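Local structure of alpha-glucosidase (Pseudoalteromonas sp. K8, 5HQA) at residues F40-K43 and P47-N50; Q65-Q68 and R73-V76; T86-K89 and G95-S98; L376-N381 and A427-S432; R572-R577 and G582-L587. The protein hydrolyses alpha-glucosides as a chloride-activated, calcium-containing family 97 glycoside hydrolase that binds the inhibitor acarbose. All blocks are in the same frame, centred on the assembly; numbering follows the deposited sequence. Where two conformers were deposited one is given.

Contacts 2, 3 and 5 close beta hairpins, contact 1 ties the end of a strand to the loop after it, and contact 4 joins two helix ends. Contacts 1 to 4 are partly buried; contact 5, the buried one, is the richest in charge, with two carboxylates bridged by water. In the N-terminal domain, contacts 2 and 3 use opposite ends of strand 75-89, their centres about 36 Å apart, whereas contacts 1 and 3 touch through the rings of Phe48 and Tyr97. Contact 2 mixes an indole face with glutamine amides and lies against contact 5, in the C-terminal domain, through Arg575. Contact 4, in the catalytic barrel, has one buried apolar touch and a polar, water-bridged outer side.

Contact 1 (F40-K43 and P47-N50); sequences FEFK and PFSN
At the end of strand 30-42, Phe40 forms a single antiparallel bridge with Phe48, closing the short turn that carries the chain on toward strand 53-67. The two residues make a hydrogen-bonded pair. Phe40 N donates to Phe48 O at 2.9 Å, and Phe48 N returns a bond of 2.9 Å to Phe40 O that is more bent at its hydrogen (139°). Beyond this bridge, the contact is carried by aromatic rings. Phe42 presents its edge to one face of Phe48 in a T-shaped stack, the planes at 89° and the centroids of the Phe42 and Phe48 rings 5.6 Å apart. The touch is off centre: Phe42 CE2 stands above the rim of that face, 4.2 Å from Phe48 CG. A first torsion of -52° sets Phe42 CG anti to its carbonyl carbon, and the ring thereby reaches the turn although its CB does not point there. The setting is an N-terminal beta-sandwich of the galactose mutarotase clan. Here Phe40 reaches from one sheet to Tyr112 and Phe224 of the other, and Phe48 also meets the ring of Phe52. Between Phe40 and Phe48 themselves the side chains meet at CD2 and CD2, 4.3 Å apart. On the more exposed side, Pro47 lays its CB 3.7 Å from Phe40 O and also lies against Glu41 CG.

Contact 2 (Q65-Q68 and R73-V76); sequences QWQQ and RQTV
One face of the Trp66 indole is covered by Val76, whose CB sits 3.8 Å from the centroid of the five-membered ring in a CH-pi contact, 25° off the ring normal. At the edge, Trp66 NE1 is hydrogen-bonded to Asn248 OD1. Arg446 adds a cation-pi contact with the indole. The second pair of flat groups is the amides of Gln67 and Gln74, turned 85° against each other. Both pairs belong to the beta hairpin of strands 53-67 and 75-89, near its turn. Trp66 and Val76 form a hydrogen-bonded pair, with Trp66 N to Val76 O and Val76 N to Trp66 O both at 2.9 Å. A first torsion of 54° lodges Trp66 CG between its backbone N and carbonyl carbon, which brings the indole alongside Val76. Shrinking the indole to an alanine is likely to leave Val76 without its aromatic neighbour and Asn248 OD1 without its N-H. On the sheet face of Gln67 and Thr75, Gln74 NE2 donates to Gln67 OE1 at 3.1 Å from above the carbonyl plane. A water donates to the same Gln67 OE1 and is also hydrogen-bonded to Thr75 OG1. Past the last bridge, Gln68 O meets Arg575 of the C-terminal domain, Gln68 N bonds Gln74 O at 2.8 Å, and Gln68 NE2 donates to Arg73 O at 3.0 Å, in its carbonyl plane.

Contact 3 (T86-K89 and G95-S98); sequences TFAK and GTYS
Thr86 opens the pairing through its hydroxyl, with OG1 2.9 Å from Ser98 OG in a side-chain hydrogen bond that ties together what is, in the backbone, a non-hydrogen-bonded pair. A valine here is likely to leave the Ser98 hydroxyl without this mate. Phe87 forms a hydrogen-bonded pair with Tyr97: Phe87 N donates to Tyr97 O at 2.8 Å, and Tyr97 N to Phe87 O at 3.1 Å. In one of its two modelled conformers Thr96 OG1 also comes to 2.7 Å from Phe87 O, on the other face of the carbonyl plane, a second grip that is probably only part-time. On the buried side, a first torsion of 70° brings the Tyr97 ring across beside Phe87. The two planes are 30° apart but slid so far that they barely overlap, and Tyr97 CE2 touches Phe87 CD2 at 3.7 Å. Ala88, in a non-hydrogen-bonded pair with Thr96, adds only a small methyl. Lys89 ends the segment as a hydrogen-bonded pair with Gly95: Lys89 N to Gly95 O is 2.9 Å and Gly95 N to Lys89 O 3.0 Å. This alternation of pairs marks a regular antiparallel beta hairpin, here strands 75-89 and 95-104 of the N-terminal galactose-mutarotase-like sandwich.

Contact 4 (L376-N381 and A427-S432); sequences LYEKSN and AKHKIS
Glu378 and His429 are brought together by their first torsions. In Glu378, CG lies anti to the backbone N (chi1 -175°) and the chain continues extended, which carries the carboxylate out from its helix to the other segment. In His429, CG is anti to the carbonyl carbon, and the ring lies across the path of the glutamate at about a right angle. Carboxylate and imidazole planes are 66° apart, and Glu378 OE1 approaches carbon CD2 of His429 at 3.3 Å. The ring nitrogen His429 NE2 is farther off, 4.4 Å from Glu378 OE1, while His429 ND1 is hydrogen-bonded to Leu425 O in the helix that precedes it. The contact lies in the catalytic TIM-barrel domain, where helices 363-379 and 413-428 each give way to the next parallel strand, 384-388 and 432-435. Both helices end in a Schellman motif, with Asn381 and Lys430 as the C-prime residues of positive phi. Ser380 OG adds a bond of 2.8 Å to Leu376 O at the first of these ends. On the side facing the barrel strands, Ile431 CD1 packs on Tyr377 CB at 3.9 Å, and both side chains also rest on Val385 of strand 384-388. The Tyr377 ring itself runs on past this touch to bond His356 N through its hydroxyl and to meet His357. On the outer side, one water donates to Glu378 OE2 at 3.1 Å and to Lys428 O at 3.2 Å, linking the carboxylate to the backbone just ahead of His429.

Contact 5 (R572-R577 and G582-L587); sequences RKERKR and GNDWYL
Backbone pairing joins Arg572 to Tyr586, with Arg572 N to Tyr586 O at 2.9 Å and Tyr586 N to Arg572 O at 2.8 Å; a nearly straight bond of 3.0 Å from Glu574 N to Asp584 O follows. Side chain meets backbone at Glu574. A first torsion of 69° turns its carboxylate back over the turn, where Asp584 N donates to Glu574 OE2 at 3.1 Å from above the carboxylate plane, and Gly582 N adds a weak bond to the same oxygen. Among charged groups, the carboxylates of Glu574 and Asp584 lie side by side, their planes 17° apart. One water probably eases this pairing by donating to Glu574 OE1 and Asp584 OD1 while accepting from Tyr586 OH, and Arg657 probably offsets the charge through its salt bridge to Asp584. The apolar part is a CH-pi contact: Lys573 CB stands 3.5 Å from the centroid of the six-membered ring of Trp585, and the extended chain runs on past Trp585 NE1. Both Lys573 NZ and Trp585 NE1 end on Asp606. In the C-terminal sheet, this hairpin of strands 567-574 and 585-591 is flanked by strand 554-563 beside the first strand and strand 653-660 beside the second.

Contact 1 (F40-K43 and P47-N50)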
# COMPACT_ATOMS: atom_id res chain seq x y z
N PHE A 40 -1.33 6.77 27.91
CA PHE A 40 -0.15 5.92 27.83
C PHE A 40 0.12 5.23 29.16
O PHE A 40 -0.12 5.79 30.23
CB PHE A 40 1.14 6.70 27.49
CG PHE A 40 1.10 7.43 26.19
CD1 PHE A 40 1.36 6.76 25.00
CD2 PHE A 40 0.85 8.79 26.15
CE1 PHE A 40 1.35 7.45 23.78
CE2 PHE A 40 0.83 9.48 24.94
CZ PHE A 40 1.07 8.81 23.76
N GLU A 41 0.69 4.03 29.07
CA GLU A 41 1.42 3.40 30.16
C GLU A 41 2.87 3.20 29.75
O GLU A 41 3.16 2.96 28.57
CB GLU A 41 0.79 2.05 30.56
CG GLU A 41 -0.60 2.22 31.13
CD GLU A 41 -1.24 0.91 31.56
OE1 GLU A 41 -0.59 -0.15 31.44
OE2 GLU A 41 -2.40 0.95 32.02
N PHE A 42 3.78 3.30 30.72
CA PHE A 42 5.22 3.22 30.51
C PHE A 42 5.79 2.11 31.37
O PHE A 42 5.18 1.68 32.35
CB PHE A 42 5.92 4.54 30.86
CG PHE A 42 5.32 5.74 30.21
CD1 PHE A 42 5.68 6.10 28.92
CD2 PHE A 42 4.41 6.54 30.90
CE1 PHE A 42 5.13 7.22 28.32
CE2 PHE A 42 3.86 7.67 30.30
CZ PHE A 42 4.22 8.00 29.01
N LYS A 43 7.00 1.67 31.01
CA LYS A 43 7.65 0.63 31.79
C LYS A 43 7.93 1.11 33.21
O LYS A 43 7.67 0.40 34.19
CB LYS A 43 8.94 0.17 31.12
CG LYS A 43 9.71 -0.84 31.94
CD LYS A 43 10.96 -1.30 31.23
CE LYS A 43 11.83 -2.10 32.17
NZ LYS A 43 13.20 -2.23 31.62
N PRO A 47 1.87 6.51 34.78
CA PRO A 47 1.02 6.52 33.58
C PRO A 47 0.41 7.88 33.27
O PRO A 47 0.21 8.72 34.15
CB PRO A 47 -0.07 5.49 33.91
CG PRO A 47 -0.13 5.48 35.40
CD PRO A 47 1.30 5.69 35.86
N PHE A 48 0.11 8.09 31.98
CA PHE A 48 -0.73 9.20 31.54
C PHE A 48 -2.11 8.61 31.29
O PHE A 48 -2.45 8.22 30.17
CB PHE A 48 -0.17 9.86 30.28
CG PHE A 48 1.01 10.77 30.52
CD1 PHE A 48 1.56 10.90 31.78
CD2 PHE A 48 1.55 11.49 29.47
CE1 PHE A 48 2.65 11.75 31.99
CE2 PHE A 48 2.63 12.34 29.68
CZ PHE A 48 3.18 12.46 30.94
N SER A 49 -2.90 8.51 32.35
CA SER A 49 -4.21 7.87 32.22
C SER A 49 -5.29 8.71 32.89
O SER A 49 -5.76 9.69 32.31
CB SER A 49 -4.17 6.45 32.79
OG SER A 49 -3.76 6.44 34.15
N ASN A 50 -5.69 8.34 34.10
CA ASN A 50 -6.80 9.04 34.73
C ASN A 50 -6.35 10.36 35.35
O ASN A 50 -5.16 10.64 35.53
CB ASN A 50 -7.46 8.14 35.78
CG ASN A 50 -6.45 7.45 36.65
OD1 ASN A 50 -6.10 6.29 36.41
ND2 ASN A 50 -5.95 8.16 37.65

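Contact 2 (Q65-Q68 and R73-V76)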
# COMPACT_ATOMS: atom_id res chain seq x y z
N GLN A 65 -3.65 23.76 -0.95
CA GLN A 65 -3.44 22.66 -1.88
C GLN A 65 -1.95 22.57 -2.20
O GLN A 65 -1.22 23.55 -2.07
CB GLN A 65 -4.26 22.83 -3.16
CG GLN A 65 -3.83 24.01 -4.00
CD GLN A 65 -4.63 24.11 -5.28
OE1 GLN A 65 -5.86 24.05 -5.26
NE2 GLN A 65 -3.93 24.24 -6.41
N TRP A 66 -1.51 21.38 -2.60
CA TRP A 66 -0.11 21.16 -2.92
C TRP A 66 -0.01 20.18 -4.08
O TRP A 66 -0.98 19.50 -4.43
CB TRP A 66 0.67 20.65 -1.69
CG TRP A 66 0.09 19.41 -1.04
CD1 TRP A 66 -0.98 19.36 -0.17
CD2 TRP A 66 0.55 18.06 -1.19
NE1 TRP A 66 -1.21 18.05 0.22
CE2 TRP A 66 -0.28 17.24 -0.39
CE3 TRP A 66 1.58 17.46 -1.92
CZ2 TRP A 66 -0.11 15.85 -0.31
CZ3 TRP A 66 1.75 16.08 -1.83
CH2 TRP A 66 0.91 15.30 -1.03
N GLN A 67 1.16 20.13 -4.71
CA GLN A 67 1.36 19.33 -5.91
C GLN A 67 2.26 18.13 -5.62
O GLN A 67 3.30 18.27 -4.98
CB GLN A 67 1.96 20.18 -7.04
CG GLN A 67 2.25 19.35 -8.29
CD GLN A 67 2.14 20.15 -9.58
OE1 GLN A 67 1.15 20.84 -9.82
NE2 GLN A 67 3.17 20.04 -10.42
N GLN A 68 1.84 16.94 -6.10
CA GLN A 68 2.68 15.75 -5.95
C GLN A 68 3.69 15.66 -7.08
O GLN A 68 3.39 16.00 -8.22
CB GLN A 68 1.83 14.49 -5.96
CG GLN A 68 0.71 14.46 -4.96
CD GLN A 68 0.42 13.05 -4.53
OE1 GLN A 68 1.17 12.48 -3.74
NE2 GLN A 68 -0.65 12.46 -5.07
N ARG A 73 -2.98 11.56 -8.16
CA ARG A 73 -3.52 12.84 -8.60
C ARG A 73 -2.40 13.86 -8.45
O ARG A 73 -1.52 13.71 -7.60
CB ARG A 73 -4.77 13.25 -7.81
CG ARG A 73 -4.56 13.39 -6.31
CD ARG A 73 -5.89 13.69 -5.59
NE ARG A 73 -6.98 12.85 -6.10
CZ ARG A 73 -7.32 11.67 -5.59
NH1 ARG A 73 -8.31 10.98 -6.14
NH2 ARG A 73 -6.69 11.19 -4.54
N GLN A 74 -2.44 14.88 -9.30
CA GLN A 74 -1.38 15.88 -9.32
C GLN A 74 -1.55 16.91 -8.20
O GLN A 74 -0.57 17.26 -7.53
CB GLN A 74 -1.36 16.57 -10.68
CG GLN A 74 -0.45 17.77 -10.75
CD GLN A 74 -0.24 18.20 -12.18
OE1 GLN A 74 -0.72 17.55 -13.11
NE2 GLN A 74 0.49 19.30 -12.37
N THR A 75 -2.77 17.39 -7.98
CA THR A 75 -3.07 18.39 -6.96
C THR A 75 -3.85 17.75 -5.82
O THR A 75 -4.87 17.10 -6.05
CB THR A 75 -3.86 19.55 -7.56
OG1 THR A 75 -3.11 20.11 -8.64
CG2 THR A 75 -4.11 20.62 -6.51
N VAL A 76 -3.37 17.95 -4.59
CA VAL A 76 -4.01 17.43 -3.38
C VAL A 76 -4.52 18.62 -2.60
O VAL A 76 -3.75 19.53 -2.25
CB VAL A 76 -3.04 16.60 -2.53
CG1 VAL A 76 -3.70 16.18 -1.22
CG2 VAL A 76 -2.55 15.36 -3.32
O HOH W 1 -0.82 21.45 -8.28

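Contact 3 (T86-K89 and G95-S98)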
# COMPACT_ATOMS: atom_id res chain seq x y z
N THR A 86 -5.13 20.51 25.33
CA THR A 86 -4.08 20.29 26.31
C THR A 86 -4.69 19.71 27.58
O THR A 86 -5.67 20.25 28.10
CB THR A 86 -3.33 21.59 26.63
OG1 THR A 86 -2.68 22.04 25.44
CG2 THR A 86 -2.28 21.35 27.70
N PHE A 87 -4.10 18.62 28.06
CA PHE A 87 -4.51 17.94 29.29
C PHE A 87 -3.42 18.09 30.33
O PHE A 87 -2.23 18.03 30.01
CB PHE A 87 -4.76 16.45 29.06
CG PHE A 87 -5.80 16.15 28.03
CD1 PHE A 87 -7.13 16.01 28.40
CD2 PHE A 87 -5.46 15.98 26.70
CE1 PHE A 87 -8.10 15.72 27.45
CE2 PHE A 87 -6.42 15.69 25.75
CZ PHE A 87 -7.75 15.56 26.13
N ALA A 88 -3.82 18.25 31.59
CA ALA A 88 -2.84 18.33 32.66
C ALA A 88 -3.36 17.62 33.90
O ALA A 88 -4.57 17.65 34.18
CB ALA A 88 -2.50 19.79 32.99
N LYS A 89 -2.45 16.99 34.62
CA LYS A 89 -2.71 16.34 35.88
C LYS A 89 -1.77 16.93 36.93
O LYS A 89 -0.56 17.04 36.67
CB LYS A 89 -2.49 14.81 35.76
CG LYS A 89 -2.63 14.04 37.06
CD LYS A 89 -2.36 12.56 36.82
CE LYS A 89 -2.62 11.71 38.07
NZ LYS A 89 -1.62 11.94 39.16
N GLY A 95 1.53 15.51 35.16
CA GLY A 95 2.11 15.65 33.85
C GLY A 95 1.17 16.41 32.94
O GLY A 95 0.10 16.87 33.35
N THR A 96 1.61 16.56 31.70
CA THR A 96 0.79 17.24 30.72
C THR A 96 1.08 16.66 29.35
O THR A 96 2.19 16.21 29.06
CB THR A 96 1.02 18.76 30.73
OG1 THR A 96 0.11 19.39 29.82
CG2 THR A 96 2.45 19.09 30.33
N TYR A 97 0.04 16.64 28.51
CA TYR A 97 0.20 16.26 27.12
C TYR A 97 -0.94 16.90 26.35
O TYR A 97 -1.95 17.32 26.93
CB TYR A 97 0.23 14.74 26.92
CG TYR A 97 -1.08 14.01 27.14
CD1 TYR A 97 -1.39 13.49 28.39
CD2 TYR A 97 -1.97 13.79 26.09
CE1 TYR A 97 -2.58 12.79 28.60
CE2 TYR A 97 -3.15 13.10 26.29
CZ TYR A 97 -3.45 12.60 27.54
OH TYR A 97 -4.62 11.91 27.73
N SER A 98 -0.76 16.99 25.05
CA SER A 98 -1.78 17.52 24.17
C SER A 98 -2.14 16.49 23.12
O SER A 98 -1.35 15.60 22.80
CB SER A 98 -1.32 18.82 23.51
OG SER A 98 -1.10 19.83 24.49

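Contact 4 (L376-N381 and A427-S432)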
# COMPACT_ATOMS: atom_id res chain seq x y z
N LEU A 376 27.41 0.10 -5.72
CA LEU A 376 27.49 -0.74 -6.91
C LEU A 376 26.35 -0.42 -7.87
O LEU A 376 26.56 -0.27 -9.08
CB LEU A 376 27.47 -2.21 -6.51
CG LEU A 376 27.28 -3.20 -7.68
CD1 LEU A 376 28.44 -3.09 -8.67
CD2 LEU A 376 27.14 -4.62 -7.16
N TYR A 377 25.14 -0.31 -7.33
CA TYR A 377 23.99 -0.04 -8.19
C TYR A 377 24.07 1.35 -8.81
O TYR A 377 23.77 1.52 -10.00
CB TYR A 377 22.71 -0.22 -7.39
CG TYR A 377 22.19 -1.63 -7.41
CD1 TYR A 377 22.63 -2.55 -8.36
CD2 TYR A 377 21.25 -2.05 -6.48
CE1 TYR A 377 22.13 -3.85 -8.39
CE2 TYR A 377 20.74 -3.34 -6.50
CZ TYR A 377 21.18 -4.23 -7.45
OH TYR A 377 20.65 -5.51 -7.44
N GLU A 378 24.50 2.36 -8.04
CA GLU A 378 24.65 3.69 -8.62
C GLU A 378 25.68 3.66 -9.74
O GLU A 378 25.44 4.21 -10.83
CB GLU A 378 25.04 4.71 -7.56
CG GLU A 378 25.10 6.13 -8.13
CD GLU A 378 25.20 7.24 -7.08
OE1 GLU A 378 25.74 7.00 -5.98
OE2 GLU A 378 24.75 8.37 -7.38
N LYS A 379 26.81 2.99 -9.51
CA LYS A 379 27.82 2.83 -10.56
C LYS A 379 27.26 2.08 -11.76
O LYS A 379 27.70 2.31 -12.89
CB LYS A 379 29.03 2.10 -9.97
CG LYS A 379 30.05 1.63 -10.99
CD LYS A 379 31.11 0.75 -10.34
CE LYS A 379 32.16 0.32 -11.37
NZ LYS A 379 33.22 -0.54 -10.77
N SER A 380 26.28 1.21 -11.55
CA SER A 380 25.75 0.37 -12.61
C SER A 380 24.50 0.95 -13.28
O SER A 380 23.79 0.22 -13.97
CB SER A 380 25.43 -1.02 -12.07
OG SER A 380 26.59 -1.62 -11.51
N ASN A 381 24.19 2.24 -13.06
CA ASN A 381 23.04 2.87 -13.70
C ASN A 381 21.71 2.23 -13.25
O ASN A 381 20.75 2.14 -14.02
CB ASN A 381 23.19 2.82 -15.24
CG ASN A 381 22.12 3.61 -15.98
OD1 ASN A 381 21.69 4.68 -15.53
ND2 ASN A 381 21.68 3.08 -17.13
N ALA A 427 18.05 7.16 -1.31
CA ALA A 427 17.85 8.48 -1.90
C ALA A 427 19.16 9.21 -2.12
O ALA A 427 19.29 9.97 -3.08
CB ALA A 427 16.92 9.31 -1.01
N LYS A 428 20.16 8.99 -1.25
CA LYS A 428 21.46 9.61 -1.49
C LYS A 428 22.12 9.09 -2.76
O LYS A 428 23.02 9.76 -3.28
CB LYS A 428 22.39 9.37 -0.30
CG LYS A 428 21.95 10.05 0.98
CD LYS A 428 22.93 9.77 2.11
CE LYS A 428 22.61 10.62 3.33
NZ LYS A 428 21.21 10.43 3.80
N HIS A 429 21.71 7.92 -3.25
CA HIS A 429 22.22 7.35 -4.50
C HIS A 429 21.26 7.56 -5.67
O HIS A 429 21.47 6.98 -6.74
CB HIS A 429 22.49 5.86 -4.31
CG HIS A 429 23.50 5.57 -3.26
ND1 HIS A 429 23.19 5.54 -1.91
CD2 HIS A 429 24.83 5.32 -3.34
CE1 HIS A 429 24.28 5.28 -1.22
NE2 HIS A 429 25.29 5.13 -2.06
N LYS A 430 20.23 8.39 -5.48
CA LYS A 430 19.15 8.58 -6.46
C LYS A 430 18.52 7.24 -6.85
O LYS A 430 18.24 6.98 -8.02
CB LYS A 430 19.64 9.36 -7.68
CG LYS A 430 19.98 10.82 -7.32
CD LYS A 430 20.39 11.64 -8.54
CE LYS A 430 20.82 13.06 -8.14
NZ LYS A 430 20.08 13.52 -6.93
N ILE A 431 18.27 6.41 -5.85
CA ILE A 431 17.62 5.11 -6.03
C ILE A 431 16.27 5.13 -5.32
O ILE A 431 16.16 5.61 -4.19
CB ILE A 431 18.52 3.97 -5.49
CG1 ILE A 431 19.76 3.83 -6.39
CG2 ILE A 431 17.73 2.66 -5.38
CD1 ILE A 431 20.78 2.85 -5.86
N SER A 432 15.24 4.63 -6.01
CA SER A 432 13.91 4.45 -5.46
C SER A 432 13.71 3.01 -5.01
O SER A 432 14.31 2.09 -5.57
CB SER A 432 12.84 4.82 -6.49
OG SER A 432 12.94 6.20 -6.82
O HOH W 2 23.64 10.98 -6.18

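Contact 5 (R572-R577 and G582-L587)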
# COMPACT_ATOMS: atom_id res chain seq x y z
N ARG A 572 -9.29 7.30 -14.25
CA ARG A 572 -8.11 8.11 -13.96
C ARG A 572 -7.66 8.84 -15.22
O ARG A 572 -7.71 8.28 -16.32
CB ARG A 572 -6.95 7.27 -13.41
CG ARG A 572 -7.30 6.36 -12.25
CD ARG A 572 -6.05 5.64 -11.76
NE ARG A 572 -6.34 4.50 -10.88
CZ ARG A 572 -6.21 4.51 -9.56
NH1 ARG A 572 -5.82 5.62 -8.93
NH2 ARG A 572 -6.47 3.41 -8.85
N LYS A 573 -7.20 10.07 -15.05
CA LYS A 573 -6.71 10.89 -16.16
C LYS A 573 -5.19 10.93 -16.11
O LYS A 573 -4.61 11.22 -15.07
CB LYS A 573 -7.28 12.31 -16.10
CG LYS A 573 -7.12 13.07 -17.41
CD LYS A 573 -7.64 14.51 -17.30
CE LYS A 573 -7.56 15.20 -18.66
NZ LYS A 573 -8.04 16.61 -18.61
N GLU A 574 -4.55 10.63 -17.25
CA GLU A 574 -3.10 10.50 -17.26
C GLU A 574 -2.44 11.83 -16.96
O GLU A 574 -2.92 12.89 -17.36
CB GLU A 574 -2.63 9.97 -18.61
CG GLU A 574 -2.81 10.96 -19.71
CD GLU A 574 -2.53 10.36 -21.08
OE1 GLU A 574 -2.28 9.14 -21.14
OE2 GLU A 574 -2.58 11.12 -22.07
N ARG A 575 -1.32 11.78 -16.24
CA ARG A 575 -0.52 12.97 -16.03
C ARG A 575 0.33 13.24 -17.27
O ARG A 575 0.86 12.32 -17.89
CB ARG A 575 0.38 12.80 -14.81
CG ARG A 575 1.29 14.01 -14.56
CD ARG A 575 1.15 14.47 -13.15
NE ARG A 575 2.08 15.54 -12.78
CZ ARG A 575 2.53 15.71 -11.55
NH1 ARG A 575 2.15 14.87 -10.59
NH2 ARG A 575 3.36 16.70 -11.27
N LYS A 576 0.45 14.52 -17.63
CA LYS A 576 1.30 14.92 -18.75
C LYS A 576 2.77 14.73 -18.37
O LYS A 576 3.28 15.43 -17.48
CB LYS A 576 1.03 16.36 -19.16
CG LYS A 576 1.97 16.85 -20.24
CD LYS A 576 1.61 18.25 -20.67
CE LYS A 576 2.56 18.74 -21.74
NZ LYS A 576 2.09 20.04 -22.33
N ARG A 577 3.44 13.80 -19.04
CA ARG A 577 4.78 13.37 -18.71
C ARG A 577 5.23 12.36 -19.76
O ARG A 577 4.43 11.52 -20.17
CB ARG A 577 4.83 12.73 -17.31
CG ARG A 577 6.24 12.50 -16.78
CD ARG A 577 6.34 11.43 -15.66
NE ARG A 577 7.72 11.32 -15.20
CZ ARG A 577 8.16 11.69 -13.99
NH1 ARG A 577 7.30 12.16 -13.10
NH2 ARG A 577 9.44 11.57 -13.68
N GLY A 582 -1.33 13.88 -21.40
CA GLY A 582 -2.20 14.37 -20.35
C GLY A 582 -3.65 14.47 -20.74
O GLY A 582 -4.47 14.90 -19.91
N ASN A 583 -4.02 14.07 -21.96
CA ASN A 583 -5.40 14.21 -22.40
C ASN A 583 -6.23 12.94 -22.29
O ASN A 583 -7.47 13.03 -22.31
CB ASN A 583 -5.45 14.70 -23.85
CG ASN A 583 -4.79 16.04 -24.02
OD1 ASN A 583 -4.02 16.25 -24.96
ND2 ASN A 583 -5.08 16.96 -23.11
N ASP A 584 -5.62 11.76 -22.19
CA ASP A 584 -6.38 10.52 -22.17
C ASP A 584 -6.88 10.17 -20.77
O ASP A 584 -6.19 10.41 -19.77
CB ASP A 584 -5.54 9.35 -22.70
CG ASP A 584 -5.30 9.43 -24.18
OD1 ASP A 584 -4.68 8.48 -24.72
OD2 ASP A 584 -5.72 10.43 -24.81
N TRP A 585 -8.08 9.61 -20.72
CA TRP A 585 -8.63 8.98 -19.52
C TRP A 585 -8.56 7.47 -19.65
O TRP A 585 -8.53 6.92 -20.76
CB TRP A 585 -10.09 9.39 -19.30
CG TRP A 585 -10.29 10.76 -18.74
CD1 TRP A 585 -10.36 11.94 -19.43
CD2 TRP A 585 -10.49 11.09 -17.36
NE1 TRP A 585 -10.58 12.99 -18.56
CE2 TRP A 585 -10.67 12.49 -17.28
CE3 TRP A 585 -10.54 10.33 -16.18
CZ2 TRP A 585 -10.88 13.15 -16.08
CZ3 TRP A 585 -10.74 10.99 -14.98
CH2 TRP A 585 -10.91 12.39 -14.94
N TYR A 586 -8.54 6.80 -18.51
CA TYR A 586 -8.54 5.35 -18.46
C TYR A 586 -9.56 4.88 -17.43
O TYR A 586 -9.83 5.57 -16.45
CB TYR A 586 -7.15 4.81 -18.09
CG TYR A 586 -6.18 4.90 -19.24
CD1 TYR A 586 -5.59 6.11 -19.59
CD2 TYR A 586 -5.87 3.76 -19.98
CE1 TYR A 586 -4.71 6.18 -20.67
CE2 TYR A 586 -5.00 3.83 -21.05
CZ TYR A 586 -4.42 5.03 -21.39
OH TYR A 586 -3.55 5.08 -22.44
N LEU A 587 -10.13 3.70 -17.67
CA LEU A 587 -11.07 3.13 -16.71
C LEU A 587 -10.71 1.67 -16.47
O LEU A 587 -10.32 0.95 -17.39
CB LEU A 587 -12.52 3.25 -17.22
CG LEU A 587 -13.63 2.65 -16.34
CD1 LEU A 587 -14.91 3.47 -16.47
CD2 LEU A 587 -13.89 1.18 -16.69
O HOH W 3 -2.65 7.44 -23.26